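Local structure of dTDP-4-dehydrorhamnose reductase (Sulfolobus tokodaii, 2GGS) at residues I148-G153 with I204-G209. The protein probably reduces dTDP-4-dehydrorhamnose to dTDP-rhamnose, and binds NADPH as the nicotinamide cofactor. Numbering follows the deposited sequence.
Sequences IIRTSG and IIHVAG. With NDP (NADPH dihydro-nicotinamide-adenine-dinucleotide phosphate), chain C.
Arg150 and His206, paired neighbours on two parallel strands, show how side chains can add to a backbone ladder. The guanidinium offers NH1 to His206 NE2 at 3.0 Å, the bond lying close to both planes although these stand 61° apart. Extended from CG to NE, the Arg150 chain passes obliquely, off the ring plane, along the CD2-NE2 side of the imidazole, with CB 3.5 Å from His206 CD2, while Ile204 CG2 sits over one guanidinium face, 3.8 Å from NH1. The opposite face of the sheet is apolar: Ile149 CG1 lies alongside Ile205 CG2 at 3.8 Å, and Ile149 CG2 meets Val207 CG2. Between the two faces runs the ladder itself, Ile205 N to Ile148 O, Arg150 N to Ile205 O and Val207 N to Arg150 O. Thr151 prolongs it with a side chain: OG1, anti to the backbone N (chi1 -167°), donates to Val207 O over 2.7 Å, in the carbonyl plane, and CG2 is left against NDP C6N at 3.6 Å.

Farther out, Glu138 forms a salt bridge with Arg150 NE, and Glu120 O accepts NH1. Shortening Arg150 to an alanine is likely to leave His206 NE2 without its donor and Glu138 without its cationic mate. Helix 186-199 packs on Ile149 and Val207, helix 253-258 on Ile205 and Val207. Such pairing joins the last two strands of a parallel Rossmann sheet, whose C-terminal edge borders the nicotinamide pocket, Thr151 O lying 3.1 Å from NDP C5N.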
loop_
_atom_site.group_PDB
_atom_site.type_symbol
_atom_site.label_atom_id
_atom_site.label_comp_id
_atom_site.label_asym_id
_atom_site.label_seq_id
_atom_site.Cartn_x
_atom_site.Cartn_y
_atom_site.Cartn_z
ATOM N N ILE A 148 1.576 -9.625 -7.718
ATOM C CA ILE A 148 0.984 -8.301 -7.448
ATOM C C ILE A 148 0.088 -8.523 -6.231
ATOM O O ILE A 148 -0.801 -9.394 -6.241
ATOM C CB ILE A 148 0.141 -7.754 -8.622
ATOM C CG1 ILE A 148 1.050 -7.337 -9.795
ATOM C CG2 ILE A 148 -0.744 -6.575 -8.165
ATOM C CD1 ILE A 148 0.323 -7.281 -11.126
ATOM N N ILE A 149 0.332 -7.733 -5.189
ATOM C CA ILE A 149 -0.505 -7.778 -3.986
ATOM C C ILE A 149 -1.321 -6.499 -3.932
ATOM O O ILE A 149 -0.745 -5.429 -3.766
ATOM C CB ILE A 149 0.349 -7.905 -2.704
ATOM C CG1 ILE A 149 1.248 -9.157 -2.699
ATOM C CG2 ILE A 149 -0.574 -7.893 -1.483
ATOM C CD1 ILE A 149 2.082 -9.282 -1.429
ATOM N N ARG A 150 -2.653 -6.596 -4.082
ATOM C CA ARG A 150 -3.472 -5.379 -3.957
ATOM C C ARG A 150 -3.909 -5.261 -2.498
ATOM O O ARG A 150 -4.324 -6.232 -1.880
ATOM C CB ARG A 150 -4.709 -5.421 -4.827
ATOM C CG ARG A 150 -4.426 -5.593 -6.320
ATOM C CD ARG A 150 -5.629 -5.096 -7.149
ATOM N NE ARG A 150 -5.446 -5.249 -8.594
ATOM C CZ ARG A 150 -6.066 -6.176 -9.331
ATOM N NH1 ARG A 150 -6.904 -7.061 -8.763
ATOM N NH2 ARG A 150 -5.845 -6.230 -10.637
ATOM N N THR A 151 -3.843 -4.050 -1.975
ATOM C CA THR A 151 -4.223 -3.814 -0.568
ATOM C C THR A 151 -5.007 -2.500 -0.471
ATOM O O THR A 151 -5.183 -1.785 -1.480
ATOM C CB THR A 151 -3.005 -3.901 0.356
ATOM O OG1 THR A 151 -3.398 -3.972 1.736
ATOM C CG2 THR A 151 -2.088 -2.725 0.155
ATOM N N SER A 152 -5.468 -2.188 0.732
ATOM C CA SER A 152 -6.407 -1.084 0.933
ATOM C C SER A 152 -6.075 -0.371 2.239
ATOM O O SER A 152 -5.888 -1.020 3.256
ATOM C CB SER A 152 -7.834 -1.642 0.988
ATOM O OG SER A 152 -8.772 -0.656 1.344
ATOM N N GLY A 153 -6.042 0.964 2.218
ATOM C CA GLY A 153 -6.086 1.730 3.462
ATOM C C GLY A 153 -4.996 1.383 4.456
ATOM O O GLY A 153 -5.226 1.327 5.661
ATOM N N ILE A 204 -1.895 -12.528 -9.079
ATOM C CA ILE A 204 -2.419 -11.389 -8.315
ATOM C C ILE A 204 -3.053 -11.937 -7.033
ATOM O O ILE A 204 -3.611 -13.032 -7.046
ATOM C CB ILE A 204 -3.472 -10.605 -9.117
ATOM C CG1 ILE A 204 -2.894 -10.195 -10.473
ATOM C CG2 ILE A 204 -3.949 -9.369 -8.328
ATOM C CD1 ILE A 204 -3.880 -9.554 -11.393
ATOM N N ILE A 205 -2.914 -11.223 -5.922
ATOM C CA ILE A 205 -3.536 -11.658 -4.652
ATOM C C ILE A 205 -3.988 -10.423 -3.892
ATOM O O ILE A 205 -3.268 -9.428 -3.875
ATOM C CB ILE A 205 -2.629 -12.593 -3.795
ATOM C CG1 ILE A 205 -3.368 -13.217 -2.588
ATOM C CG2 ILE A 205 -1.383 -11.843 -3.270
ATOM C CD1 ILE A 205 -2.517 -14.284 -1.863
ATOM N N HIS A 206 -5.191 -10.480 -3.332
ATOM C CA HIS A 206 -5.704 -9.392 -2.481
ATOM C C HIS A 206 -5.404 -9.676 -1.038
ATOM O O HIS A 206 -5.772 -10.745 -0.516
ATOM C CB HIS A 206 -7.213 -9.206 -2.648
ATOM C CG HIS A 206 -7.595 -8.618 -3.966
ATOM N ND1 HIS A 206 -8.900 -8.410 -4.341
ATOM C CD2 HIS A 206 -6.827 -8.201 -5.009
ATOM C CE1 HIS A 206 -8.923 -7.876 -5.557
ATOM N NE2 HIS A 206 -7.675 -7.701 -5.962
ATOM N N VAL A 207 -4.758 -8.734 -0.360
ATOM C CA VAL A 207 -4.500 -8.873 1.077
ATOM C C VAL A 207 -4.911 -7.541 1.747
ATOM O O VAL A 207 -4.158 -6.573 1.719
ATOM C CB VAL A 207 -3.012 -9.219 1.407
ATOM C CG1 VAL A 207 -2.832 -9.430 2.889
ATOM C CG2 VAL A 207 -2.514 -10.454 0.640
ATOM N N ALA A 208 -6.112 -7.490 2.336
ATOM C CA ALA A 208 -6.595 -6.285 3.013
ATOM C C ALA A 208 -7.547 -6.631 4.162
ATOM O O ALA A 208 -7.723 -7.816 4.481
ATOM C CB ALA A 208 -7.268 -5.342 2.024
ATOM N N GLY A 209 -8.120 -5.604 4.776
ATOM C CA GLY A 209 -8.882 -5.763 6.020
ATOM C C GLY A 209 -10.343 -6.098 5.758
ATOM O O GLY A 209 -10.718 -6.435 4.672
HETATM P PA NDP C . 4.130 5.648 2.144
HETATM O O1A NDP C . 3.603 6.907 1.595
HETATM O O2A NDP C . 4.198 5.616 3.624
HETATM O O5B NDP C . 5.567 5.313 1.578
HETATM C C5B NDP C . 5.916 5.647 0.247
HETATM C C4B NDP C . 7.322 5.139 0.063
HETATM O O4B NDP C . 7.664 5.322 -1.314
HETATM C C3B NDP C . 8.341 5.848 0.940
HETATM O O3B NDP C . 9.248 4.896 1.428
HETATM C C2B NDP C . 9.031 6.768 -0.076
HETATM O O2B NDP C . 10.346 6.980 0.339
HETATM C C1B NDP C . 8.967 5.885 -1.315
HETATM N N9A NDP C . 9.154 6.671 -2.538
HETATM C C8A NDP C . 8.290 7.575 -3.077
HETATM N N7A NDP C . 8.862 8.098 -4.199
HETATM C C5A NDP C . 10.069 7.525 -4.348
HETATM C C6A NDP C . 11.084 7.689 -5.299
HETATM N N6A NDP C . 10.976 8.649 -6.260
HETATM N N1A NDP C . 12.220 6.947 -5.127
HETATM C C2A NDP C . 12.403 6.043 -4.087
HETATM N N3A NDP C . 11.408 5.901 -3.151
HETATM C C4A NDP C . 10.280 6.636 -3.291
HETATM O O3 NDP C . 3.181 4.522 1.464
HETATM P PN NDP C . 2.609 3.175 2.165
HETATM O O1N NDP C . 3.591 2.451 2.940
HETATM O O2N NDP C . 1.343 3.647 2.772
HETATM O O5D NDP C . 2.197 2.365 0.849
HETATM C C5D NDP C . 2.938 1.216 0.450
HETATM C C4D NDP C . 2.420 0.646 -0.864
HETATM O O4D NDP C . 1.071 0.282 -0.685
HETATM C C3D NDP C . 2.449 1.622 -2.037
HETATM O O3D NDP C . 2.682 0.811 -3.156
HETATM C C2D NDP C . 1.047 2.178 -2.084
HETATM O O2D NDP C . 0.740 2.646 -3.387
HETATM C C1D NDP C . 0.259 0.908 -1.681
HETATM N N1N NDP C . -1.055 1.263 -1.131
HETATM C C2N NDP C . -1.101 2.226 -0.159
HETATM C C3N NDP C . -2.264 2.489 0.550
HETATM C C7N NDP C . -2.247 3.550 1.603
HETATM O O7N NDP C . -3.471 3.978 2.153
HETATM N N7N NDP C . -1.089 4.080 1.990
HETATM C C4N NDP C . -3.538 1.719 0.255
HETATM C C5N NDP C . -3.403 0.703 -0.855
HETATM C C6N NDP C . -2.164 0.520 -1.481
HETATM P P2B NDP C . 10.826 8.398 1.055
HETATM O O1X NDP C . 12.092 7.995 1.698
HETATM O O2X NDP C . 9.769 8.841 2.010
HETATM O O3X NDP C . 11.014 9.497 -0.022
#